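Local coordinates for flagellar protein FlgA (Thermotoga maritima, PDB 3FRN) that probably acts in the periplasm as a chaperone for assembly of the P-ring of the flagellar basal body, at residues 17-22 / 29-34; 33-38 / 97-102; 148-153 / 160-165; 176-181 / 199-204. All coordinates share one frame; numbering follows the deposited sequence. Where two conformers were deposited one is given.

Contact 1: residues 17-22 / 29-34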
loop_
_atom_site.group_PDB
_atom_site.type_symbol
_atom_site.label_atom_id
_atom_site.label_comp_id
_atom_site.label_asym_id
_atom_site.label_seq_id
_atom_site.Cartn_x
_atom_site.Cartn_y
_atom_site.Cartn_z
ATOM N N VAL A 17 -29.615 10.541 -4.390
ATOM C CA VAL A 17 -29.459 9.425 -5.308
ATOM C C VAL A 17 -28.728 9.944 -6.535
ATOM O O VAL A 17 -29.106 10.970 -7.082
ATOM C CB VAL A 17 -30.827 8.805 -5.704
ATOM C CG1 VAL A 17 -30.672 7.857 -6.870
ATOM C CG2 VAL A 17 -31.463 8.086 -4.524
ATOM N N LEU A 18 -27.671 9.248 -6.942
ATOM C CA LEU A 18 -26.916 9.609 -8.140
ATOM C C LEU A 18 -27.502 8.939 -9.372
ATOM O O LEU A 18 -27.798 7.747 -9.353
ATOM C CB LEU A 18 -25.449 9.205 -7.993
ATOM C CG LEU A 18 -24.504 9.328 -9.192
ATOM C CD1 LEU A 18 -23.964 10.737 -9.321
ATOM C CD2 LEU A 18 -23.369 8.349 -9.022
ATOM N N PHE A 19 -27.662 9.720 -10.439
ATOM C CA PHE A 19 -28.158 9.219 -11.708
ATOM C C PHE A 19 -27.100 9.395 -12.778
ATOM O O PHE A 19 -26.274 10.301 -12.692
ATOM C CB PHE A 19 -29.415 9.978 -12.134
ATOM C CG PHE A 19 -30.571 9.832 -11.188
ATOM C CD1 PHE A 19 -31.398 8.720 -11.247
ATOM C CD2 PHE A 19 -30.848 10.822 -10.255
ATOM C CE1 PHE A 19 -32.475 8.587 -10.383
ATOM C CE2 PHE A 19 -31.927 10.700 -9.391
ATOM C CZ PHE A 19 -32.742 9.579 -9.457
ATOM N N LEU A 20 -27.155 8.537 -13.796
ATOM C CA LEU A 20 -26.236 8.581 -14.933
ATOM C C LEU A 20 -26.024 9.988 -15.515
ATOM O O LEU A 20 -24.889 10.363 -15.807
ATOM C CB LEU A 20 -26.716 7.621 -16.026
ATOM C CG LEU A 20 -25.862 7.447 -17.281
ATOM C CD1 LEU A 20 -24.500 6.852 -16.947
ATOM C CD2 LEU A 20 -26.603 6.578 -18.272
ATOM N N ASP A 21 -27.105 10.758 -15.659
ATOM C CA ASP A 21 -27.044 12.135 -16.170
ATOM C C ASP A 21 -26.056 13.023 -15.412
ATOM O O ASP A 21 -25.465 13.938 -15.995
ATOM C CB ASP A 21 -28.427 12.789 -16.135
ATOM C CG ASP A 21 -28.454 14.148 -16.830
ATOM O OD1 ASP A 21 -28.873 15.133 -16.185
ATOM O OD2 ASP A 21 -28.046 14.238 -18.011
ATOM N N ASP A 22 -25.891 12.746 -14.118
ATOM C CA ASP A 22 -24.982 13.498 -13.250
ATOM C C ASP A 22 -23.510 13.303 -13.614
ATOM O O ASP A 22 -22.705 14.220 -13.446
ATOM C CB ASP A 22 -25.200 13.124 -11.777
ATOM C CG ASP A 22 -26.607 13.430 -11.292
ATOM O OD1 ASP A 22 -27.177 14.452 -11.730
ATOM O OD2 ASP A 22 -27.141 12.656 -10.466
ATOM N N GLU A 29 -31.811 11.224 -20.057
ATOM C CA GLU A 29 -32.906 11.022 -19.118
ATOM C C GLU A 29 -32.856 9.594 -18.580
ATOM O O GLU A 29 -32.870 8.629 -19.346
ATOM C CB GLU A 29 -34.277 11.363 -19.737
ATOM C CG GLU A 29 -34.571 10.773 -21.123
ATOM C CD GLU A 29 -34.187 11.701 -22.270
ATOM O OE1 GLU A 29 -35.096 12.292 -22.897
ATOM O OE2 GLU A 29 -32.976 11.841 -22.544
ATOM N N SER A 30 -32.754 9.471 -17.261
ATOM C CA SER A 30 -32.748 8.166 -16.604
ATOM C C SER A 30 -33.186 8.287 -15.156
ATOM O O SER A 30 -32.840 9.247 -14.463
ATOM C CB SER A 30 -31.374 7.501 -16.668
ATOM O OG SER A 30 -31.446 6.189 -16.136
ATOM N N GLU A 31 -33.939 7.288 -14.707
ATOM C CA GLU A 31 -34.581 7.331 -13.405
ATOM C C GLU A 31 -34.072 6.220 -12.488
ATOM O O GLU A 31 -34.547 6.076 -11.361
ATOM C CB GLU A 31 -36.103 7.238 -13.575
ATOM C CG GLU A 31 -36.907 7.964 -12.501
ATOM C CD GLU A 31 -36.654 9.461 -12.487
ATOM O OE1 GLU A 31 -36.074 9.954 -11.492
ATOM O OE2 GLU A 31 -37.026 10.140 -13.472
ATOM N N LYS A 32 -33.101 5.443 -12.964
ATOM C CA LYS A 32 -32.580 4.345 -12.154
ATOM C C LYS A 32 -31.469 4.793 -11.206
ATOM O O LYS A 32 -30.602 5.597 -11.567
ATOM C CB LYS A 32 -32.163 3.144 -13.012
ATOM C CG LYS A 32 -30.681 2.986 -13.271
ATOM C CD LYS A 32 -30.281 1.517 -13.215
ATOM C CE LYS A 32 -31.044 0.683 -14.237
ATOM N NZ LYS A 32 -30.873 -0.776 -14.005
ATOM N N ASN A 33 -31.535 4.271 -9.983
ATOM C CA ASN A 33 -30.582 4.580 -8.919
ATOM C C ASN A 33 -29.233 3.925 -9.192
ATOM O O ASN A 33 -29.133 2.705 -9.312
ATOM C CB ASN A 33 -31.169 4.148 -7.561
ATOM C CG ASN A 33 -30.122 4.065 -6.441
ATOM O OD1 ASN A 33 -30.105 3.098 -5.678
ATOM N ND2 ASN A 33 -29.266 5.077 -6.328
ATOM N N LEU A 34 -28.203 4.755 -9.313
ATOM C CA LEU A 34 -26.857 4.273 -9.577
ATOM C C LEU A 34 -26.099 4.081 -8.268
ATOM O O LEU A 34 -25.541 3.013 -8.017
ATOM C CB LEU A 34 -26.117 5.250 -10.497
ATOM C CG LEU A 34 -24.770 4.882 -11.127
ATOM C CD1 LEU A 34 -24.900 3.685 -12.044
ATOM C CD2 LEU A 34 -24.244 6.068 -11.902
#

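Contact 2: residues 33-38 / 97-102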
loop_
_atom_site.group_PDB
_atom_site.type_symbol
_atom_site.label_atom_id
_atom_site.label_comp_id
_atom_site.label_asym_id
_atom_site.label_seq_id
_atom_site.Cartn_x
_atom_site.Cartn_y
_atom_site.Cartn_z
ATOM N N ASN A 33 -31.535 4.271 -9.983
ATOM C CA ASN A 33 -30.582 4.580 -8.919
ATOM C C ASN A 33 -29.233 3.925 -9.192
ATOM O O ASN A 33 -29.133 2.705 -9.312
ATOM C CB ASN A 33 -31.169 4.148 -7.561
ATOM C CG ASN A 33 -30.122 4.065 -6.441
ATOM O OD1 ASN A 33 -30.105 3.098 -5.678
ATOM N ND2 ASN A 33 -29.266 5.077 -6.328
ATOM N N LEU A 34 -28.203 4.755 -9.313
ATOM C CA LEU A 34 -26.857 4.273 -9.577
ATOM C C LEU A 34 -26.099 4.081 -8.268
ATOM O O LEU A 34 -25.541 3.013 -8.017
ATOM C CB LEU A 34 -26.117 5.250 -10.497
ATOM C CG LEU A 34 -24.770 4.882 -11.127
ATOM C CD1 LEU A 34 -24.900 3.685 -12.044
ATOM C CD2 LEU A 34 -24.244 6.068 -11.902
ATOM N N MET A 35 -26.083 5.125 -7.441
ATOM C CA MET A 35 -25.420 5.095 -6.138
ATOM C C MET A 35 -26.265 5.843 -5.112
ATOM O O MET A 35 -27.032 6.739 -5.469
ATOM C CB MET A 35 -24.036 5.766 -6.204
ATOM C CG MET A 35 -23.017 5.139 -7.164
ATOM S SD MET A 35 -21.729 4.123 -6.408
ATOM C CE MET A 35 -20.322 4.801 -7.251
ATOM N N ILE A 36 -26.128 5.451 -3.846
ATOM C CA ILE A 36 -26.701 6.183 -2.716
ATOM C C ILE A 36 -25.615 7.102 -2.187
ATOM O O ILE A 36 -24.622 6.633 -1.657
ATOM C CB ILE A 36 -27.151 5.221 -1.572
ATOM C CG1 ILE A 36 -28.121 4.158 -2.097
ATOM C CG2 ILE A 36 -27.776 5.995 -0.407
ATOM C CD1 ILE A 36 -29.361 4.722 -2.759
ATOM N N LEU A 37 -25.804 8.408 -2.331
ATOM C CA LEU A 37 -24.771 9.371 -1.988
ATOM C C LEU A 37 -24.900 9.847 -0.534
ATOM O O LEU A 37 -25.897 10.461 -0.170
ATOM C CB LEU A 37 -24.877 10.555 -2.948
ATOM C CG LEU A 37 -24.035 10.679 -4.221
ATOM C CD1 LEU A 37 -23.694 9.374 -4.881
ATOM C CD2 LEU A 37 -24.753 11.605 -5.188
ATOM N N LEU A 38 -23.905 9.545 0.305
ATOM C CA LEU A 38 -23.981 9.883 1.739
ATOM C C LEU A 38 -22.994 10.977 2.097
ATOM O O LEU A 38 -21.919 11.072 1.492
ATOM C CB LEU A 38 -23.765 8.624 2.609
ATOM C CG LEU A 38 -24.786 7.489 2.532
ATOM C CD1 LEU A 38 -24.283 6.272 3.284
ATOM C CD2 LEU A 38 -26.163 7.896 3.097
ATOM N N VAL A 97 -17.548 2.105 -4.217
ATOM C CA VAL A 97 -17.602 1.692 -5.624
ATOM C C VAL A 97 -18.903 0.969 -5.974
ATOM O O VAL A 97 -19.190 0.723 -7.146
ATOM C CB VAL A 97 -16.384 0.804 -6.045
ATOM C CG1 VAL A 97 -15.099 1.640 -6.215
ATOM C CG2 VAL A 97 -16.188 -0.371 -5.089
ATOM N N LYS A 98 -19.671 0.623 -4.946
ATOM C CA LYS A 98 -20.990 0.038 -5.092
ATOM C C LYS A 98 -21.752 0.415 -3.821
ATOM O O LYS A 98 -21.172 0.439 -2.744
ATOM C CB LYS A 98 -20.871 -1.485 -5.216
ATOM C CG LYS A 98 -21.574 -2.103 -6.430
ATOM C CD LYS A 98 -21.449 -3.631 -6.475
ATOM C CE LYS A 98 -20.068 -4.133 -6.936
ATOM N NZ LYS A 98 -19.027 -4.188 -5.854
ATOM N N THR A 99 -23.034 0.749 -3.947
ATOM C CA THR A 99 -23.922 0.821 -2.779
ATOM C C THR A 99 -25.162 -0.052 -2.958
ATOM O O THR A 99 -25.632 -0.230 -4.073
ATOM C CB THR A 99 -24.406 2.244 -2.515
ATOM O OG1 THR A 99 -25.233 2.669 -3.598
ATOM C CG2 THR A 99 -23.234 3.186 -2.387
ATOM N N PHE A 100 -25.686 -0.578 -1.853
ATOM C CA PHE A 100 -26.969 -1.272 -1.834
ATOM C C PHE A 100 -27.847 -0.713 -0.723
ATOM O O PHE A 100 -27.345 -0.273 0.308
ATOM C CB PHE A 100 -26.773 -2.771 -1.609
ATOM C CG PHE A 100 -25.649 -3.356 -2.403
ATOM C CD1 PHE A 100 -24.392 -3.522 -1.830
ATOM C CD2 PHE A 100 -25.840 -3.730 -3.727
ATOM C CE1 PHE A 100 -23.347 -4.060 -2.563
ATOM C CE2 PHE A 100 -24.799 -4.269 -4.469
ATOM C CZ PHE A 100 -23.551 -4.439 -3.883
ATOM N N GLY A 101 -29.160 -0.744 -0.937
ATOM C CA GLY A 101 -30.126 -0.259 0.051
ATOM C C GLY A 101 -31.000 0.882 -0.434
ATOM O O GLY A 101 -31.256 1.021 -1.633
ATOM N N THR A 102 -31.458 1.703 0.506
ATOM C CA THR A 102 -32.213 2.910 0.183
ATOM C C THR A 102 -31.545 4.141 0.781
ATOM O O THR A 102 -30.762 4.032 1.726
ATOM C CB THR A 102 -33.686 2.819 0.655
ATOM O OG1 THR A 102 -33.789 1.935 1.781
ATOM C CG2 THR A 102 -34.559 2.278 -0.463
HETATM O O HOH W 1 -28.093 1.326 -5.223
HETATM O O HOH W 2 -24.515 1.007 -6.501
#

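Contact 3: residues 148-153 / 160-165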
loop_
_atom_site.group_PDB
_atom_site.type_symbol
_atom_site.label_atom_id
_atom_site.label_comp_id
_atom_site.label_asym_id
_atom_site.label_seq_id
_atom_site.Cartn_x
_atom_site.Cartn_y
_atom_site.Cartn_z
ATOM N N LEU A 148 13.585 0.755 -8.751
ATOM C CA LEU A 148 14.872 0.606 -9.444
ATOM C C LEU A 148 15.017 1.400 -10.746
ATOM O O LEU A 148 14.146 1.348 -11.623
ATOM C CB LEU A 148 15.171 -0.873 -9.699
ATOM C CG LEU A 148 15.631 -1.678 -8.475
ATOM C CD1 LEU A 148 15.977 -3.089 -8.885
ATOM C CD2 LEU A 148 16.828 -1.026 -7.792
ATOM N N LYS A 149 16.126 2.136 -10.853
ATOM C CA LYS A 149 16.521 2.812 -12.098
ATOM C C LYS A 149 17.229 1.857 -13.053
ATOM O O LYS A 149 17.202 2.061 -14.261
ATOM C CB LYS A 149 17.472 3.985 -11.821
ATOM C CG LYS A 149 16.807 5.261 -11.349
ATOM C CD LYS A 149 17.789 6.120 -10.567
ATOM C CE LYS A 149 18.453 7.171 -11.407
ATOM N NZ LYS A 149 19.301 8.039 -10.542
ATOM N N ARG A 150 17.875 0.830 -12.506
ATOM C CA ARG A 150 18.674 -0.088 -13.315
ATOM C C ARG A 150 18.683 -1.502 -12.745
ATOM O O ARG A 150 18.318 -1.712 -11.588
ATOM C CB ARG A 150 20.104 0.446 -13.457
ATOM C CG ARG A 150 20.809 0.678 -12.131
ATOM C CD ARG A 150 21.956 1.684 -12.251
ATOM N NE ARG A 150 22.975 1.315 -13.237
ATOM C CZ ARG A 150 23.902 0.370 -13.071
ATOM N NH1 ARG A 150 23.948 -0.355 -11.951
ATOM N NH2 ARG A 150 24.785 0.139 -14.039
ATOM N N ASN A 151 19.098 -2.465 -13.568
ATOM C CA ASN A 151 19.200 -3.864 -13.150
ATOM C C ASN A 151 20.288 -4.066 -12.112
ATOM O O ASN A 151 21.357 -3.460 -12.191
ATOM C CB ASN A 151 19.470 -4.776 -14.348
ATOM C CG ASN A 151 18.394 -4.685 -15.409
ATOM O OD1 ASN A 151 17.384 -4.001 -15.233
ATOM N ND2 ASN A 151 18.607 -5.373 -16.524
ATOM N N ILE A 152 20.002 -4.913 -11.130
ATOM C CA ILE A 152 20.948 -5.207 -10.063
ATOM C C ILE A 152 21.030 -6.717 -9.843
ATOM O O ILE A 152 20.095 -7.447 -10.177
ATOM C CB ILE A 152 20.562 -4.499 -8.743
ATOM C CG1 ILE A 152 19.199 -4.995 -8.252
ATOM C CG2 ILE A 152 20.578 -2.967 -8.917
ATOM C CD1 ILE A 152 18.908 -4.650 -6.842
ATOM N N ASN A 153 22.147 -7.177 -9.288
ATOM C CA ASN A 153 22.404 -8.606 -9.150
ATOM C C ASN A 153 22.482 -9.019 -7.678
ATOM O O ASN A 153 22.513 -8.167 -6.782
ATOM C CB ASN A 153 23.691 -8.977 -9.906
ATOM C CG ASN A 153 23.702 -10.425 -10.415
ATOM O OD1 ASN A 153 22.782 -11.206 -10.161
ATOM N ND2 ASN A 153 24.766 -10.784 -11.129
ATOM N N GLU A 160 22.655 5.357 -4.297
ATOM C CA GLU A 160 21.671 6.386 -4.671
ATOM C C GLU A 160 21.387 6.443 -6.172
ATOM O O GLU A 160 20.314 6.868 -6.592
ATOM C CB GLU A 160 22.121 7.763 -4.178
ATOM C CG GLU A 160 22.467 7.810 -2.698
ATOM C CD GLU A 160 22.599 9.224 -2.157
ATOM O OE1 GLU A 160 21.920 9.534 -1.153
ATOM O OE2 GLU A 160 23.380 10.025 -2.728
ATOM N N GLU A 161 22.354 5.993 -6.967
ATOM C CA GLU A 161 22.242 5.983 -8.421
ATOM C C GLU A 161 21.366 4.843 -8.937
ATOM O O GLU A 161 20.925 4.862 -10.087
ATOM C CB GLU A 161 23.635 5.885 -9.049
ATOM C CG GLU A 161 23.798 6.716 -10.307
ATOM C CD GLU A 161 23.797 8.213 -10.026
ATOM O OE1 GLU A 161 23.341 8.985 -10.898
ATOM O OE2 GLU A 161 24.251 8.619 -8.932
ATOM N N ASP A 162 21.122 3.851 -8.089
ATOM C CA ASP A 162 20.370 2.677 -8.501
ATOM C C ASP A 162 18.869 2.913 -8.380
ATOM O O ASP A 162 18.070 2.227 -9.020
ATOM C CB ASP A 162 20.782 1.453 -7.671
ATOM C CG ASP A 162 22.287 1.175 -7.717
ATOM O OD1 ASP A 162 23.012 1.832 -8.500
ATOM O OD2 ASP A 162 22.748 0.290 -6.965
ATOM N N VAL A 163 18.483 3.880 -7.555
ATOM C CA VAL A 163 17.078 4.025 -7.187
ATOM C C VAL A 163 16.491 5.415 -7.417
ATOM O O VAL A 163 17.189 6.432 -7.334
ATOM C CB VAL A 163 16.812 3.576 -5.717
ATOM C CG1 VAL A 163 17.033 2.074 -5.554
ATOM C CG2 VAL A 163 17.676 4.356 -4.733
ATOM N N ARG A 164 15.199 5.438 -7.729
ATOM C CA ARG A 164 14.427 6.666 -7.758
ATOM C C ARG A 164 13.152 6.475 -6.939
ATOM O O ARG A 164 12.860 5.375 -6.467
ATOM C CB ARG A 164 14.089 7.076 -9.197
ATOM C CG ARG A 164 13.150 6.121 -9.911
ATOM C CD ARG A 164 12.706 6.649 -11.261
ATOM N NE ARG A 164 12.025 5.598 -12.013
ATOM C CZ ARG A 164 12.619 4.795 -12.891
ATOM N NH1 ARG A 164 13.911 4.932 -13.153
ATOM N NH2 ARG A 164 11.917 3.860 -13.516
ATOM N N LEU A 165 12.403 7.558 -6.780
ATOM C CA LEU A 165 11.169 7.554 -6.023
ATOM C C LEU A 165 9.995 7.637 -7.000
ATOM O O LEU A 165 10.023 8.424 -7.950
ATOM C CB LEU A 165 11.167 8.746 -5.069
ATOM C CG LEU A 165 10.617 8.586 -3.654
ATOM C CD1 LEU A 165 11.561 7.782 -2.762
ATOM C CD2 LEU A 165 10.375 9.963 -3.067
#

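Contact 4: residues 176-181 / 199-204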
loop_
_atom_site.group_PDB
_atom_site.type_symbol
_atom_site.label_atom_id
_atom_site.label_comp_id
_atom_site.label_asym_id
_atom_site.label_seq_id
_atom_site.Cartn_x
_atom_site.Cartn_y
_atom_site.Cartn_z
ATOM N N GLU A 176 6.799 -5.350 2.009
ATOM C CA GLU A 176 6.869 -4.017 2.594
ATOM C C GLU A 176 7.824 -3.130 1.783
ATOM O O GLU A 176 9.014 -3.410 1.695
ATOM C CB GLU A 176 7.327 -4.133 4.053
ATOM C CG GLU A 176 7.393 -2.831 4.838
ATOM C CD GLU A 176 8.096 -2.997 6.186
ATOM O OE1 GLU A 176 9.191 -3.611 6.226
ATOM O OE2 GLU A 176 7.556 -2.510 7.209
ATOM N N PRO A 177 7.305 -2.046 1.188
ATOM C CA PRO A 177 8.150 -1.164 0.385
ATOM C C PRO A 177 8.992 -0.194 1.223
ATOM O O PRO A 177 8.874 -0.161 2.456
ATOM C CB PRO A 177 7.136 -0.388 -0.453
ATOM C CG PRO A 177 5.901 -0.343 0.401
ATOM C CD PRO A 177 5.901 -1.594 1.237
ATOM N N PHE A 178 9.835 0.584 0.550
ATOM C CA PHE A 178 10.630 1.635 1.197
ATOM C C PHE A 178 10.142 3.010 0.759
ATOM O O PHE A 178 9.750 3.195 -0.385
ATOM C CB PHE A 178 12.116 1.485 0.855
ATOM C CG PHE A 178 12.722 0.197 1.329
ATOM C CD1 PHE A 178 13.157 0.062 2.634
ATOM C CD2 PHE A 178 12.852 -0.881 0.462
ATOM C CE1 PHE A 178 13.714 -1.128 3.070
ATOM C CE2 PHE A 178 13.398 -2.075 0.892
ATOM C CZ PHE A 178 13.833 -2.197 2.189
ATOM N N PHE A 179 10.181 3.974 1.667
ATOM C CA PHE A 179 9.586 5.284 1.400
ATOM C C PHE A 179 10.647 6.369 1.282
ATOM O O PHE A 179 10.335 7.556 1.173
ATOM C CB PHE A 179 8.548 5.618 2.481
ATOM C CG PHE A 179 7.541 4.520 2.701
ATOM C CD1 PHE A 179 6.481 4.345 1.821
ATOM C CD2 PHE A 179 7.670 3.643 3.767
ATOM C CE1 PHE A 179 5.561 3.325 2.011
ATOM C CE2 PHE A 179 6.753 2.619 3.959
ATOM C CZ PHE A 179 5.698 2.460 3.079
ATOM N N ASP A 180 11.905 5.938 1.283
ATOM C CA ASP A 180 13.043 6.840 1.283
ATOM C C ASP A 180 14.258 6.111 0.731
ATOM O O ASP A 180 14.489 4.942 1.044
ATOM C CB ASP A 180 13.331 7.324 2.707
ATOM C CG ASP A 180 13.994 8.688 2.742
ATOM O OD1 ASP A 180 13.890 9.436 1.744
ATOM O OD2 ASP A 180 14.610 9.017 3.778
ATOM N N VAL A 181 15.027 6.805 -0.100
ATOM C CA VAL A 181 16.284 6.281 -0.619
ATOM C C VAL A 181 17.219 5.949 0.552
ATOM O O VAL A 181 17.892 4.913 0.555
ATOM C CB VAL A 181 16.924 7.292 -1.616
ATOM C CG1 VAL A 181 18.380 6.967 -1.897
ATOM C CG2 VAL A 181 16.133 7.318 -2.915
ATOM N N LEU A 199 11.130 -1.843 -4.806
ATOM C CA LEU A 199 12.005 -2.489 -3.848
ATOM C C LEU A 199 11.194 -2.814 -2.617
ATOM O O LEU A 199 10.380 -2.009 -2.190
ATOM C CB LEU A 199 13.188 -1.572 -3.507
ATOM C CG LEU A 199 14.584 -2.141 -3.773
ATOM C CD1 LEU A 199 14.562 -3.097 -4.945
ATOM C CD2 LEU A 199 15.581 -1.033 -4.056
ATOM N N THR A 200 11.379 -4.014 -2.076
ATOM C CA THR A 200 10.721 -4.395 -0.835
ATOM C C THR A 200 11.713 -5.010 0.153
ATOM O O THR A 200 12.741 -5.551 -0.249
ATOM C CB THR A 200 9.533 -5.386 -1.051
ATOM O OG1 THR A 200 10.019 -6.631 -1.563
ATOM C CG2 THR A 200 8.469 -4.817 -1.998
ATOM N N ALA A 201 11.374 -4.936 1.440
ATOM C CA ALA A 201 12.216 -5.420 2.527
ATOM C C ALA A 201 12.762 -6.841 2.335
ATOM O O ALA A 201 13.912 -7.125 2.677
ATOM C CB ALA A 201 11.461 -5.310 3.843
ATOM N N ASP A 202 11.947 -7.708 1.745
ATOM C CA ASP A 202 12.289 -9.122 1.583
ATOM C C ASP A 202 13.292 -9.394 0.463
ATOM O O ASP A 202 13.702 -10.534 0.255
ATOM C CB ASP A 202 11.018 -9.946 1.351
ATOM C CG ASP A 202 10.121 -9.351 0.277
ATOM O OD1 ASP A 202 9.387 -8.379 0.572
ATOM O OD2 ASP A 202 10.144 -9.864 -0.860
ATOM N N MET A 203 13.694 -8.350 -0.258
ATOM C CA MET A 203 14.592 -8.521 -1.403
ATOM C C MET A 203 16.018 -8.105 -1.101
ATOM O O MET A 203 16.937 -8.348 -1.893
ATOM C CB MET A 203 14.071 -7.722 -2.590
ATOM C CG MET A 203 12.647 -8.067 -2.943
ATOM S SD MET A 203 12.220 -7.633 -4.617
ATOM C CE MET A 203 12.257 -5.887 -4.535
ATOM N N VAL A 204 16.193 -7.472 0.051
ATOM C CA VAL A 204 17.469 -6.901 0.421
ATOM C C VAL A 204 17.862 -7.396 1.801
ATOM O O VAL A 204 17.031 -7.907 2.549
ATOM C CB VAL A 204 17.426 -5.343 0.400
ATOM C CG1 VAL A 204 17.104 -4.821 -0.990
ATOM C CG2 VAL A 204 16.432 -4.801 1.416
#

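Contact 1: residues 17-22 / 29-34
Leu18 and Leu34 carry both the backbone link and the buried packing between 17-22 and 29-34. Leu34 N donates to Leu18 O over 3.0 Å. The neighbouring amide closes a turn: Phe19 N points almost straight at Asp22 OD2 (3.0 Å, 171°), approaching from above the carboxylate plane, while Asp22 N returns a bond to Phe19 O. A short acidic side chain suits this place, because it reaches back across the start of the 3-10 turn 20-22.

The apolar contact lies beside the first bond. The leucines run side by side and point the same way, with Leu18 CD2 3.8 Å from Leu34 CD2; Leu20, Phe54 and Leu11 extend this greasy patch.

The ring of Phe19 makes a different kind of contact. Its CG turns anti to the carbonyl carbon (chi1 -62°), which brings a side chain that starts away from 29-34 back against the main chain of that loop. Glu31 O meets the ring edge in plane, 3.4 Å from CE1, where the weakly positive ring hydrogens suit a carbonyl oxygen; Lys32 O is a close neighbour reached obliquely, 3.2 Å from CD1. Val17 CG1 sits over one face, towards the rim, and also touches Asn33 ND2 at 3.2 Å. The Glu31 carboxylate stands near CZ, its plane turned 73° from the ring.

The loop that leaves strand 16-18 thus folds back beside its own start before entering strand 35-37, and these two strands pair antiparallel in the FlgA N-terminal region.

Contact 2: residues 33-38 / 97-102
Thr99 and Ile36 meet where strand 35-37 crosses strand 97-101 at nearly a right angle (85°), the two axes 6.1 Å apart at closest approach. The side chains run obliquely past each other. Thr99 has its OG1 between the backbone N and the carbonyl carbon (chi1 66°), a setting that directs the hydroxyl at the other strand, and it accepts a hydrogen bond from Ile36 N at 2.9 Å. A threonine suits the crossing because OG1 takes the Ile36 amide while CB and the methyl CG2 fill the space beside the Ile36 backbone; the same side chain also packs on Leu135 and Tyr43. On the other flank Met35 extends its flexible thioether alongside 97-101 towards Val97 and Lys98, with CE 4.2 Å from Val97 O, beside the classic beta bulge that Val97 and Lys98 form opposite Asn136.

Two waters fill in where the backbones diverge. One donates to Asn33 OD1 and to Thr99 O; the second donates to Leu34 O and accepts from Thr99 N. The amide of Asn33 is also tied, weakly, through ND2 to Met35 O.

With the strands crossed, a regular ladder cannot form. Between these two segments the polar link is instead one direct bond, from a backbone amide to a side-chain hydroxyl, and two water bridges, which satisfy both backbone polar groups of the buried Thr99.

Contact 3: residues 148-153 / 160-165
The antiparallel pairing of strands 132-148 and 163-169 ends here, at the mouth of the loop that joins them in the SAF region. Leu148 and Val163 form a non-hydrogen-bonded pair with CA atoms 4.7 Å apart; their side chains diverge at the base, yet Leu148 CD2 comes back to 3.8 Å from Val163 CG1. Branched aliphatic side chains suit this buried end of the sheet. One residue on, Lys149 N gives a short bond to Asp162 O (2.7 Å, 162°), with the donor tilted from the carbonyl plane.

Lys149 then lies along the opposite segment. An extended chi2 (156°) carries CD in among backbone oxygens, 3.3 Å from Val163 O and 3.4 Å from Glu161 O, and a bend at chi3 (96°) then turns CE and NZ towards Glu161 O. Its CG meets Arg164 NH1, where the two long chains pass obliquely. Over one face of the Arg164 guanidinium sits Leu148 O, and Glu166 holds NE of that group in a salt bridge. An alanine in place of Lys149 would probably keep the backbone bond but leave the carbonyls of Glu161 and Val163 uncovered, Arg164 NH1 without its CG neighbour and Glu161 without a nearby positive charge.

Charges are arranged loosely. Lys149 NZ stands 4.2 Å from Glu161 OE1, and Arg150 NH1 the same distance from Asp162 OD1, both beyond salt-bridge range. Asp162 OD2 is bonded to Lys159 N, whereas OD1 is buried without a partner in the model. Attraction between these groups is therefore likely to be weak and not directional, and the directional hold across the contact comes from the backbone.

Contact 4: residues 176-181 / 199-204
Phe178 fills the centre of this contact, its ring set among residues from Leu199 to Val204. A chi1 near -60° leaves CG beside the backbone N and turns the ring to 199-204. Its CZ touches Val204 CG2 at 3.8 Å and Ala201 CB at 4.2 Å, while CD2 lies 4.0 Å from Leu199 CB. CE2 comes to 3.5 Å from Thr200 C, so that CE2 and CZ both approach the peptide leading into Ala201. A small side chain at Ala201 is consistent with this close approach. Replacing Phe178 by an alanine would probably open a gap between Leu199 and Val204 and leave that backbone without its aromatic neighbour.

The two segments belong to the SAF region, where Phe178 and Leu199 both pack on Val146 of strand 132-148 and on Val184 of helix 181-184; the contact thus joins the loop before that helix to the turn before strand 204-205.

Beyond the ring the backbones meet. Ala201 N donates to Glu176 O (2.8 Å, 162°), and the same oxygen receives a CA-H...O contact from Thr200 CA. Pro177, which has no amide hydrogen to give, offers its CA to Leu199 O at 3.5 Å.

At the outer edge, in one of the two modelled conformers of Asp202, Thr200 OG1 donates to Asp202 OD1 over 2.8 Å, beside the 3-10 turn 201-203. The extended Glu176 chain runs outward, with OE1 resting near Ala201 CB.

Overall arrangement
The four contacts fall into two pairs at separate parts of an elongated chain. Contacts 1 and 2, with centres 11 Å apart, share Asn33 and Leu34 and meet through the two-stranded sheet: Leu18 N is 3.0 Å from Met35 O, a probable hydrogen bond. Contacts 3 and 4, centres 12 Å apart, share one apolar core in the SAF region, where Leu199 CD2 lies 3.7 Å from Val163 CG1. Between the pairs nothing touches; contacts 2 and 4 are about 22 Å apart at their nearest atoms. Contacts 2 and 3 nevertheless reach one sheet, whose long strand 132-148 pairs with strand 93-101 and with strand 163-169, running between the HotDog-like and SAF regions.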